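Ydr267cp (Saccharomyces cerevisiae, PDB 2HES) is an essential component of the cytosolic iron-sulfur protein assembly machinery, required for maturation of extramitochondrial iron-sulfur proteins, and interacts with NAR1. Local coordinates at residues 22-27 with 38-42; 165-169 with 179-183; 211-215 with 237-242; 310-314 with 322-326. One frame throughout, in Å; residues are numbered along the deposited sequence.

Interaction 1. Residues 22-27 with 38-42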
loop_
_atom_site.group_PDB
_atom_site.type_symbol
_atom_site.label_atom_id
_atom_site.label_comp_id
_atom_site.label_asym_id
_atom_site.label_seq_id
_atom_site.Cartn_x
_atom_site.Cartn_y
_atom_site.Cartn_z
ATOM N N PHE A 22 -4.353 8.625 -1.017
ATOM C CA PHE A 22 -5.162 9.812 -0.639
ATOM C C PHE A 22 -4.410 10.740 0.302
ATOM O O PHE A 22 -3.909 10.312 1.334
ATOM C CB PHE A 22 -6.430 9.302 0.074
ATOM C CG PHE A 22 -7.474 10.348 0.361
ATOM C CD1 PHE A 22 -8.211 10.904 -0.687
ATOM C CD2 PHE A 22 -7.784 10.719 1.670
ATOM C CE1 PHE A 22 -9.200 11.841 -0.445
ATOM C CE2 PHE A 22 -8.789 11.659 1.931
ATOM C CZ PHE A 22 -9.499 12.222 0.853
ATOM N N SER A 23 -4.354 12.029 -0.036
ATOM C CA SER A 23 -3.777 13.020 0.861
ATOM C C SER A 23 -4.456 14.331 0.550
ATOM O O SER A 23 -4.615 14.641 -0.602
ATOM C CB SER A 23 -2.267 13.178 0.606
ATOM O OG SER A 23 -1.677 14.135 1.504
ATOM N N GLN A 24 -4.845 15.068 1.587
ATOM C CA GLN A 24 -5.294 16.462 1.449
ATOM C C GLN A 24 -6.478 16.548 0.491
ATOM O O GLN A 24 -6.524 17.408 -0.397
ATOM C CB GLN A 24 -4.150 17.365 0.969
ATOM C CG GLN A 24 -2.927 17.322 1.883
ATOM C CD GLN A 24 -2.414 18.705 2.235
ATOM O OE1 GLN A 24 -2.749 19.261 3.293
ATOM N NE2 GLN A 24 -1.605 19.274 1.349
ATOM N N GLY A 25 -7.403 15.611 0.658
ATOM C CA GLY A 25 -8.614 15.560 -0.162
ATOM C C GLY A 25 -8.413 15.145 -1.602
ATOM O O GLY A 25 -9.312 15.323 -2.418
ATOM N N ILE A 26 -7.255 14.584 -1.945
ATOM C CA ILE A 26 -7.007 14.181 -3.327
ATOM C C ILE A 26 -6.558 12.715 -3.444
ATOM O O ILE A 26 -5.575 12.327 -2.807
ATOM C CB ILE A 26 -5.924 15.042 -3.990
ATOM C CG1 ILE A 26 -6.234 16.557 -3.897
ATOM C CG2 ILE A 26 -5.676 14.594 -5.443
ATOM C CD1 ILE A 26 -5.318 17.423 -4.815
ATOM N N LEU A 27 -7.252 11.928 -4.277
ATOM C CA LEU A 27 -6.844 10.547 -4.581
ATOM C C LEU A 27 -6.000 10.515 -5.861
ATOM O O LEU A 27 -6.476 10.920 -6.930
ATOM C CB LEU A 27 -8.082 9.612 -4.721
ATOM C CG LEU A 27 -7.828 8.091 -4.779
ATOM C CD1 LEU A 27 -7.438 7.518 -3.393
ATOM C CD2 LEU A 27 -9.027 7.335 -5.396
ATOM N N LEU A 38 -5.776 12.248 -10.983
ATOM C CA LEU A 38 -6.021 12.818 -9.683
ATOM C C LEU A 38 -7.483 13.148 -9.542
ATOM O O LEU A 38 -8.086 13.739 -10.463
ATOM C CB LEU A 38 -5.164 14.067 -9.466
ATOM C CG LEU A 38 -3.653 14.020 -9.734
ATOM C CD1 LEU A 38 -3.048 15.242 -9.115
ATOM C CD2 LEU A 38 -2.973 12.750 -9.185
ATOM N N VAL A 39 -8.046 12.749 -8.399
ATOM C CA VAL A 39 -9.472 12.868 -8.111
ATOM C C VAL A 39 -9.731 13.629 -6.808
ATOM O O VAL A 39 -9.198 13.284 -5.729
ATOM C CB VAL A 39 -10.144 11.455 -8.042
ATOM C CG1 VAL A 39 -11.603 11.537 -7.662
ATOM C CG2 VAL A 39 -9.972 10.696 -9.361
ATOM N N SER A 40 -10.579 14.645 -6.897
ATOM C CA SER A 40 -11.028 15.386 -5.734
ATOM C C SER A 40 -12.118 14.576 -5.049
ATOM O O SER A 40 -13.020 14.067 -5.735
ATOM C CB SER A 40 -11.566 16.761 -6.162
ATOM O OG SER A 40 -11.945 17.500 -5.029
ATOM N N VAL A 41 -12.040 14.466 -3.717
ATOM C CA VAL A 41 -12.875 13.542 -2.921
ATOM C C VAL A 41 -13.337 14.122 -1.584
ATOM O O VAL A 41 -12.507 14.539 -0.775
ATOM C CB VAL A 41 -12.123 12.217 -2.616
ATOM C CG1 VAL A 41 -12.943 11.343 -1.673
ATOM C CG2 VAL A 41 -11.800 11.467 -3.892
ATOM N N LYS A 42 -14.655 14.108 -1.341
ATOM C CA LYS A 42 -15.257 14.735 -0.147
ATOM C C LYS A 42 -16.536 14.086 0.418
ATOM O O LYS A 42 -16.855 14.280 1.594
ATOM C CB LYS A 42 -15.500 16.229 -0.403
HETATM O O HOH W 1 -10.465 17.616 -2.688
#

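Interaction 2. Residues 165-169 with 179-183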
loop_
_atom_site.group_PDB
_atom_site.type_symbol
_atom_site.label_atom_id
_atom_site.label_comp_id
_atom_site.label_asym_id
_atom_site.label_seq_id
_atom_site.Cartn_x
_atom_site.Cartn_y
_atom_site.Cartn_z
ATOM N N GLU A 165 6.670 5.530 13.228
ATOM C CA GLU A 165 8.049 5.137 13.485
ATOM C C GLU A 165 8.722 4.942 12.127
ATOM O O GLU A 165 8.041 4.787 11.136
ATOM C CB GLU A 165 8.099 3.861 14.306
ATOM C CG GLU A 165 7.282 3.915 15.603
ATOM C CD GLU A 165 8.028 4.587 16.740
ATOM O OE1 GLU A 165 9.255 4.387 16.861
ATOM O OE2 GLU A 165 7.392 5.316 17.522
ATOM N N ALA A 166 10.054 5.026 12.095
ATOM C CA ALA A 166 10.826 4.787 10.883
ATOM C C ALA A 166 11.023 3.258 10.811
ATOM O O ALA A 166 12.118 2.717 10.976
ATOM C CB ALA A 166 12.158 5.566 10.923
ATOM N N LEU A 167 9.901 2.587 10.585
ATOM C CA LEU A 167 9.886 1.131 10.452
ATOM C C LEU A 167 9.173 0.832 9.142
ATOM O O LEU A 167 8.081 1.394 8.867
ATOM C CB LEU A 167 9.061 0.592 11.634
ATOM C CG LEU A 167 9.116 -0.861 12.058
ATOM C CD1 LEU A 167 10.531 -1.185 12.521
ATOM C CD2 LEU A 167 8.109 -1.162 13.186
ATOM N N LEU A 168 9.730 -0.119 8.382
ATOM C CA LEU A 168 9.283 -0.347 7.007
ATOM C C LEU A 168 8.949 -1.835 6.922
ATOM O O LEU A 168 9.690 -2.661 7.476
ATOM C CB LEU A 168 10.424 -0.059 6.041
ATOM C CG LEU A 168 10.101 -0.299 4.580
ATOM C CD1 LEU A 168 9.037 0.611 4.032
ATOM C CD2 LEU A 168 11.394 -0.169 3.771
ATOM N N ALA A 169 7.842 -2.154 6.268
ATOM C CA ALA A 169 7.439 -3.582 6.001
ATOM C C ALA A 169 7.407 -3.854 4.498
ATOM O O ALA A 169 6.741 -3.126 3.753
ATOM C CB ALA A 169 6.061 -3.847 6.620
ATOM N N ILE A 179 10.696 -6.849 8.054
ATOM C CA ILE A 179 10.622 -5.565 8.775
ATOM C C ILE A 179 12.007 -4.988 8.754
ATOM O O ILE A 179 12.990 -5.698 9.062
ATOM C CB ILE A 179 10.125 -5.784 10.272
ATOM C CG1 ILE A 179 8.800 -6.546 10.370
ATOM C CG2 ILE A 179 10.045 -4.405 11.013
ATOM C CD1 ILE A 179 7.656 -5.859 9.636
ATOM N N TRP A 180 12.112 -3.687 8.459
ATOM C CA TRP A 180 13.394 -3.048 8.314
ATOM C C TRP A 180 13.420 -1.828 9.214
ATOM O O TRP A 180 12.405 -1.115 9.322
ATOM C CB TRP A 180 13.559 -2.562 6.884
ATOM C CG TRP A 180 13.309 -3.632 5.876
ATOM C CD1 TRP A 180 12.098 -3.926 5.320
ATOM C CD2 TRP A 180 14.282 -4.464 5.209
ATOM N NE1 TRP A 180 12.248 -4.944 4.381
ATOM C CE2 TRP A 180 13.570 -5.284 4.297
ATOM C CE3 TRP A 180 15.688 -4.627 5.324
ATOM C CZ2 TRP A 180 14.210 -6.260 3.483
ATOM C CZ3 TRP A 180 16.318 -5.613 4.545
ATOM C CH2 TRP A 180 15.558 -6.413 3.616
ATOM N N LYS A 181 14.572 -1.592 9.823
ATOM C CA LYS A 181 14.723 -0.509 10.808
ATOM C C LYS A 181 16.128 0.043 10.648
ATOM O O LYS A 181 16.996 -0.704 10.240
ATOM C CB LYS A 181 14.649 -1.153 12.186
ATOM C CG LYS A 181 14.878 -0.214 13.309
ATOM C CD LYS A 181 14.513 -0.921 14.593
ATOM C CE LYS A 181 14.695 0.048 15.761
ATOM N NZ LYS A 181 13.990 -0.373 16.986
ATOM N N ASP A 182 16.366 1.316 10.992
ATOM C CA ASP A 182 17.751 1.799 10.938
ATOM C C ASP A 182 18.339 2.048 12.317
ATOM O O ASP A 182 17.611 2.338 13.280
ATOM C CB ASP A 182 17.867 3.068 10.109
ATOM C CG ASP A 182 17.583 4.307 10.913
ATOM O OD1 ASP A 182 16.394 4.615 11.123
ATOM O OD2 ASP A 182 18.558 4.963 11.343
ATOM N N TYR A 183 19.663 1.898 12.398
ATOM C CA TYR A 183 20.452 2.500 13.464
ATOM C C TYR A 183 21.417 3.459 12.791
ATOM O O TYR A 183 22.355 3.023 12.124
ATOM C CB TYR A 183 21.164 1.429 14.298
ATOM C CG TYR A 183 20.173 0.687 15.163
ATOM C CD1 TYR A 183 19.802 1.182 16.420
ATOM C CD2 TYR A 183 19.565 -0.483 14.710
ATOM C CE1 TYR A 183 18.860 0.515 17.203
ATOM C CE2 TYR A 183 18.621 -1.154 15.486
ATOM C CZ TYR A 183 18.280 -0.649 16.727
ATOM O OH TYR A 183 17.352 -1.316 17.492
#

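Interaction 3. Residues 211-215 with 237-242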
loop_
_atom_site.group_PDB
_atom_site.type_symbol
_atom_site.label_atom_id
_atom_site.label_comp_id
_atom_site.label_asym_id
_atom_site.label_seq_id
_atom_site.Cartn_x
_atom_site.Cartn_y
_atom_site.Cartn_z
ATOM N N VAL A 211 3.101 -0.535 21.155
ATOM C CA VAL A 211 3.853 -1.604 20.491
ATOM C C VAL A 211 3.139 -2.075 19.222
ATOM O O VAL A 211 1.905 -1.986 19.101
ATOM C CB VAL A 211 4.163 -2.769 21.454
ATOM C CG1 VAL A 211 5.014 -2.237 22.655
ATOM C CG2 VAL A 211 2.842 -3.421 21.927
ATOM N N PHE A 212 3.914 -2.627 18.293
ATOM C CA PHE A 212 3.477 -2.716 16.882
ATOM C C PHE A 212 2.713 -3.983 16.549
ATOM O O PHE A 212 2.963 -5.039 17.114
ATOM C CB PHE A 212 4.689 -2.679 15.928
ATOM C CG PHE A 212 5.776 -1.722 16.350
ATOM C CD1 PHE A 212 5.526 -0.345 16.462
ATOM C CD2 PHE A 212 7.050 -2.210 16.648
ATOM C CE1 PHE A 212 6.530 0.525 16.855
ATOM C CE2 PHE A 212 8.090 -1.327 17.046
ATOM C CZ PHE A 212 7.804 0.036 17.152
ATOM N N ARG A 213 1.791 -3.860 15.593
ATOM C CA ARG A 213 1.227 -5.059 14.926
ATOM C C ARG A 213 1.105 -4.762 13.445
ATOM O O ARG A 213 1.221 -3.595 13.029
ATOM C CB ARG A 213 -0.160 -5.424 15.468
ATOM C CG ARG A 213 -0.136 -5.815 16.939
ATOM C CD ARG A 213 -1.473 -6.474 17.301
ATOM N NE ARG A 213 -2.583 -5.517 17.183
ATOM C CZ ARG A 213 -3.848 -5.817 17.448
ATOM N NH1 ARG A 213 -4.184 -7.056 17.848
ATOM N NH2 ARG A 213 -4.782 -4.887 17.336
ATOM N N LEU A 214 0.909 -5.813 12.657
ATOM C CA LEU A 214 0.826 -5.628 11.199
ATOM C C LEU A 214 -0.172 -6.644 10.648
ATOM O O LEU A 214 -0.185 -7.774 11.157
ATOM C CB LEU A 214 2.216 -5.915 10.592
ATOM C CG LEU A 214 2.380 -5.826 9.097
ATOM C CD1 LEU A 214 3.046 -4.495 8.796
ATOM C CD2 LEU A 214 3.192 -7.005 8.524
ATOM N N CYS A 215 -0.987 -6.276 9.645
ATOM C CA CYS A 215 -1.764 -7.325 8.947
ATOM C C CYS A 215 -1.236 -7.502 7.542
ATOM O O CYS A 215 -0.650 -6.572 6.926
ATOM C CB CYS A 215 -3.255 -6.998 8.923
ATOM S SG CYS A 215 -3.685 -5.465 7.995
ATOM N N GLN A 237 14.065 -8.115 16.080
ATOM C CA GLN A 237 12.707 -8.070 16.642
ATOM C C GLN A 237 12.069 -9.428 16.581
ATOM O O GLN A 237 12.117 -10.088 15.537
ATOM C CB GLN A 237 11.832 -7.090 15.861
ATOM C CG GLN A 237 12.294 -5.615 15.988
ATOM C CD GLN A 237 11.349 -4.623 15.331
ATOM O OE1 GLN A 237 10.424 -5.004 14.612
ATOM N NE2 GLN A 237 11.588 -3.310 15.589
ATOM N N GLU A 238 11.438 -9.821 17.680
ATOM C CA GLU A 238 10.683 -11.060 17.735
ATOM C C GLU A 238 9.248 -10.741 17.390
ATOM O O GLU A 238 8.650 -9.853 17.971
ATOM C CB GLU A 238 10.782 -11.683 19.120
ATOM C CG GLU A 238 12.235 -11.855 19.565
ATOM C CD GLU A 238 12.421 -12.809 20.726
ATOM O OE1 GLU A 238 11.413 -13.377 21.239
ATOM O OE2 GLU A 238 13.589 -12.981 21.143
ATOM N N TRP A 239 8.700 -11.477 16.438
ATOM C CA TRP A 239 7.347 -11.234 15.962
ATOM C C TRP A 239 6.647 -12.616 15.798
ATOM O O TRP A 239 7.322 -13.608 15.409
ATOM C CB TRP A 239 7.504 -10.428 14.642
ATOM C CG TRP A 239 6.461 -9.540 14.360
ATOM C CD1 TRP A 239 5.189 -9.940 14.178
ATOM C CD2 TRP A 239 6.462 -8.083 14.163
ATOM N NE1 TRP A 239 4.396 -8.876 13.898
ATOM C CE2 TRP A 239 5.123 -7.732 13.884
ATOM C CE3 TRP A 239 7.436 -7.043 14.222
ATOM C CZ2 TRP A 239 4.710 -6.435 13.639
ATOM C CZ3 TRP A 239 7.006 -5.725 13.966
ATOM C CH2 TRP A 239 5.640 -5.451 13.698
ATOM N N VAL A 240 5.349 -12.712 16.122
ATOM C CA VAL A 240 4.578 -13.973 15.877
ATOM C C VAL A 240 3.287 -13.630 15.160
ATOM O O VAL A 240 2.859 -12.508 15.231
ATOM C CB VAL A 240 4.233 -14.760 17.169
ATOM C CG1 VAL A 240 5.545 -15.219 17.840
ATOM C CG2 VAL A 240 3.240 -13.943 18.115
ATOM N N CYS A 241 2.698 -14.597 14.441
ATOM C CA CYS A 241 1.380 -14.391 13.862
ATOM C C CYS A 241 0.389 -14.682 14.986
ATOM O O CYS A 241 0.371 -15.819 15.526
ATOM C CB CYS A 241 1.161 -15.376 12.708
ATOM S SG CYS A 241 -0.513 -15.217 12.136
ATOM N N GLU A 242 -0.342 -13.665 15.416
ATOM C CA GLU A 242 -1.275 -13.865 16.519
ATOM C C GLU A 242 -2.660 -14.318 16.117
ATOM O O GLU A 242 -3.367 -14.875 16.925
ATOM C CB GLU A 242 -1.381 -12.581 17.298
ATOM C CG GLU A 242 -2.318 -11.622 16.752
ATOM C CD GLU A 242 -2.716 -10.589 17.807
ATOM O OE1 GLU A 242 -3.154 -10.900 18.921
ATOM O OE2 GLU A 242 -2.515 -9.449 17.518
#

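Interaction 4. Residues 310-314 with 322-326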
loop_
_atom_site.group_PDB
_atom_site.type_symbol
_atom_site.label_atom_id
_atom_site.label_comp_id
_atom_site.label_asym_id
_atom_site.label_seq_id
_atom_site.Cartn_x
_atom_site.Cartn_y
_atom_site.Cartn_z
ATOM N N THR A 310 -15.217 8.367 7.924
ATOM C CA THR A 310 -14.290 7.583 7.077
ATOM C C THR A 310 -14.995 6.549 6.165
ATOM O O THR A 310 -15.969 5.908 6.574
ATOM C CB THR A 310 -13.040 7.040 7.900
ATOM O OG1 THR A 310 -12.730 5.676 7.557
ATOM C CG2 THR A 310 -13.216 7.193 9.433
ATOM N N ILE A 311 -14.536 6.464 4.912
ATOM C CA ILE A 311 -15.139 5.629 3.848
ATOM C C ILE A 311 -14.103 4.697 3.173
ATOM O O ILE A 311 -12.916 4.774 3.477
ATOM C CB ILE A 311 -15.875 6.485 2.773
ATOM C CG1 ILE A 311 -14.917 7.363 1.975
ATOM C CG2 ILE A 311 -16.984 7.346 3.389
ATOM C CD1 ILE A 311 -14.687 6.866 0.577
ATOM N N LEU A 312 -14.548 3.817 2.281
ATOM C CA LEU A 312 -13.613 2.902 1.631
ATOM C C LEU A 312 -13.513 3.190 0.147
ATOM O O LEU A 312 -14.515 3.421 -0.534
ATOM C CB LEU A 312 -14.008 1.420 1.862
ATOM C CG LEU A 312 -13.799 0.923 3.295
ATOM C CD1 LEU A 312 -14.860 -0.081 3.762
ATOM C CD2 LEU A 312 -12.396 0.340 3.397
ATOM N N ALA A 313 -12.303 3.154 -0.378
ATOM C CA ALA A 313 -12.147 3.141 -1.825
ATOM C C ALA A 313 -11.582 1.812 -2.289
ATOM O O ALA A 313 -10.647 1.275 -1.654
ATOM C CB ALA A 313 -11.250 4.282 -2.265
ATOM N N THR A 314 -12.133 1.288 -3.396
ATOM C CA THR A 314 -11.618 0.086 -4.009
ATOM C C THR A 314 -11.309 0.331 -5.461
ATOM O O THR A 314 -12.084 1.020 -6.157
ATOM C CB THR A 314 -12.625 -1.113 -3.919
ATOM O OG1 THR A 314 -13.897 -0.723 -4.461
ATOM C CG2 THR A 314 -12.822 -1.543 -2.506
ATOM N N ASN A 322 -14.468 2.402 -7.013
ATOM C CA ASN A 322 -15.712 2.497 -6.265
ATOM C C ASN A 322 -15.480 3.067 -4.872
ATOM O O ASN A 322 -14.520 2.699 -4.177
ATOM C CB ASN A 322 -16.395 1.122 -6.190
ATOM C CG ASN A 322 -16.886 0.642 -7.530
ATOM O OD1 ASN A 322 -16.520 -0.447 -8.003
ATOM N ND2 ASN A 322 -17.728 1.443 -8.158
ATOM N N PHE A 323 -16.369 3.959 -4.462
ATOM C CA PHE A 323 -16.311 4.581 -3.157
ATOM C C PHE A 323 -17.484 4.071 -2.373
ATOM O O PHE A 323 -18.630 4.166 -2.840
ATOM C CB PHE A 323 -16.397 6.103 -3.253
ATOM C CG PHE A 323 -15.240 6.724 -3.949
ATOM C CD1 PHE A 323 -14.098 7.081 -3.230
ATOM C CD2 PHE A 323 -15.279 6.939 -5.326
ATOM C CE1 PHE A 323 -13.011 7.653 -3.883
ATOM C CE2 PHE A 323 -14.198 7.520 -5.991
ATOM C CZ PHE A 323 -13.064 7.878 -5.263
ATOM N N TRP A 324 -17.194 3.516 -1.194
ATOM C CA TRP A 324 -18.202 2.857 -0.379
ATOM C C TRP A 324 -18.324 3.498 0.977
ATOM O O TRP A 324 -17.332 3.965 1.567
ATOM C CB TRP A 324 -17.871 1.378 -0.173
ATOM C CG TRP A 324 -17.453 0.660 -1.404
ATOM C CD1 TRP A 324 -16.201 0.614 -1.922
ATOM C CD2 TRP A 324 -18.283 -0.119 -2.276
ATOM N NE1 TRP A 324 -16.183 -0.160 -3.052
ATOM C CE2 TRP A 324 -17.454 -0.616 -3.298
ATOM C CE3 TRP A 324 -19.649 -0.464 -2.282
ATOM C CZ2 TRP A 324 -17.938 -1.423 -4.333
ATOM C CZ3 TRP A 324 -20.130 -1.259 -3.314
ATOM C CH2 TRP A 324 -19.273 -1.738 -4.325
ATOM N N SER A 325 -19.548 3.505 1.484
ATOM C CA SER A 325 -19.815 3.956 2.822
ATOM C C SER A 325 -20.039 2.769 3.736
ATOM O O SER A 325 -20.557 1.737 3.308
ATOM C CB SER A 325 -21.054 4.847 2.852
ATOM O OG SER A 325 -20.903 5.795 3.878
ATOM N N LEU A 326 -19.677 2.929 5.005
ATOM C CA LEU A 326 -19.836 1.860 5.980
ATOM C C LEU A 326 -20.907 2.200 7.007
ATOM O O LEU A 326 -20.714 3.114 7.805
ATOM C CB LEU A 326 -18.497 1.580 6.683
ATOM C CG LEU A 326 -18.349 0.212 7.349
ATOM C CD1 LEU A 326 -18.386 -0.894 6.304
ATOM C CD2 LEU A 326 -17.040 0.180 8.155
#

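Interaction 1. Residues 22-27 with 38-42
Leu27 and Val39 face each other as an antiparallel hydrogen-bonded pair and, with Val41, account for most of the surface buried here. Two backbone bonds join the pair, from Leu27 N to Val39 O and from Val39 N to Leu27 O, each 2.8 Å long. Their side chains lie on one face of the sheet, CB of Leu27 standing 4.3 Å from CB of Val39. Val41 follows just beyond the strand. Its N donates to Gly25 O over 3.1 Å, and a water that donates to Gly25 O also pairs with Ser40 OG. Val41 meets both ends of the first segment: its CG2 comes to 4.2 Å from Leu27 CB, while its CB lies 3.7 Å from Phe22 CE1. Phe22 has CG anti to the backbone N (chi1 -172°), which swings the ring's CE1 corner over to the valine. On the other face, Ile26 CG2 touches Leu38 CB at 4.1 Å. Phe323 of strand 320-325 packs on Leu27 and Val41. A type I' turn from Ser23 to Ile26 links strand 17-23 to strand 26-31, which pairs here with strand 36-40: the antiparallel meander of a WD40 propeller blade, within WD repeat 1.

Interaction 2. Residues 165-169 with 179-183
Ile179 opens the second segment by packing both of its branches against the first. Its CG2, anti to the backbone N, reaches Leu167 CD1 at 3.6 Å, while CD1 bends back (chi2 -59°) to Ala169 CB at 4.0 Å, so one isoleucine spans two residues on the same face of the hairpin. Ile179 CA also makes a CA-H...O contact with Leu168 O. Trp180 comes next and turns to the other face, paired with Leu168 by two backbone bonds: Trp180 N to Leu168 O at 2.8 Å and Leu168 N to Trp180 O at 3.0 Å. The indole stands with its CD1 edge towards that same Leu168 carbonyl, CD1 to O being 3.5 Å, and Leu168 CB touches Trp180 CB at 4.1 Å. The indole NE1 of Trp180 is hydrogen-bonded to Ser170 OG, just past the first segment, which probably helps to hold the ring's rotation. Lys181 returns to the Leu167 face, where its CB meets Leu167 CD1 at 4.1 Å; beyond CG the chain runs extended and leads away from residues 165-169. Asp182 merely brushes Ala166 CB, its OD2 accepting from Asp185 N. Strands 167-172 and 177-183 thus form an antiparallel hairpin, the middle two strands of a four-stranded blade of the WD40 beta-propeller, in which Trp180 probably takes the place of the tryptophan of the WD dipeptide, with Lys181 where the aspartate would stand.

Interaction 3. Residues 211-215 with 237-242
Apolar packing, one salt bridge and a fringe of looser contacts join Phe212, Arg213 and Leu214 to Trp239 and Glu242. The packing centres on the six-membered ring of Trp239. Its CH2 meets Phe212 CB at 3.7 Å and its CZ2 meets Leu214 CB at 4.0 Å, while the backbone between these residues lies at the indole edge, Arg213 C and Leu214 N close to the ring plane. The charged contact runs from Arg213 NH1 to Glu242 OE2, 2.9 Å with an N-H...O angle of 156°. The carboxylate oxygen lies near the guanidinium plane and is met on its syn side but from well out of the carboxylate plane, the two planes 62° apart. A bend at chi3 (-65°) lets the arginine, whose CB points away, bring its end round to the glutamate. Arg213 also forms salt bridges with Asp206 and Glu278, so replacing it by a leucine would probably leave Glu242, Asp206 and Glu278 without the cation they share. More loosely, Gln237 NE2 lies 4.3 Å from Phe212 CE2. Strands 213-218 and 237-244 are not direct neighbours: strand 223-231 runs between them in the sheet, while Trp239 and Leu214 both touch Leu193 of strand 186-193 in the preceding blade.

Interaction 4. Residues 310-314 with 322-326
Thr314 and Trp324 form the tight end of this contact, where the indole NE1 donates to Thr314 OG1 over 2.7 Å in an almost straight bond (176°). The hydroxyl lies 3° from the ring plane, and it is also hydrogen-bonded to His293 NE2, so two nitrogens grip one buried oxygen. Thr314 chi1 of 54° turns OG1 to the indole and leaves CG2 3.7 Å from Trp324 NE1. Backbone bonds close the rest of this end: Leu312 and Trp324 exchange two, Trp324 N to Leu312 O being 2.8 Å, and Thr314 and Asn322 exchange two more. Ile311 CB is close too, 3.2 Å from Trp324 O. On the opposite face Ala313 CB sits 4.1 Å from Phe323 CD1, which Ile311 CD1 also approaches in the ring plane, at 3.9 Å. Towards the last modelled residue the contact slackens: exposed Leu326 reaches Leu312 only through CD1 to CD1 at 4.4 Å. A phenylalanine in place of Trp324 would probably leave Thr314 OG1 without its indole donor, held by His293 alone of the two nitrogens. Strands 312-316 and 320-325 occupy the middle of their sheet, flanked by strand 298-303 beside the former and the N-terminal strand 5-11 beside the latter.

From the N terminus the contacts follow one another in series, none nested in or crossing another. Interaction 1 closes the hairpin of strands 26-31 and 36-40 in WD repeat 1, interaction 2 that of strands 167-172 and 177-183 in WD repeat 4. Interaction 3 bridges second and fourth strands of the next blade, closing the excursion through strand 223-231, and interaction 4 closes a hairpin in the last. Interactions 2 and 3 touch, Ala169 CB meeting Leu214 CD1 at 3.8 Å, which joins adjacent blades. Interactions 1 and 4 also touch, so the first and last blades meet there. Strand 5-11, pairing with strand 320-325 in the final sheet, closes the propeller's ring.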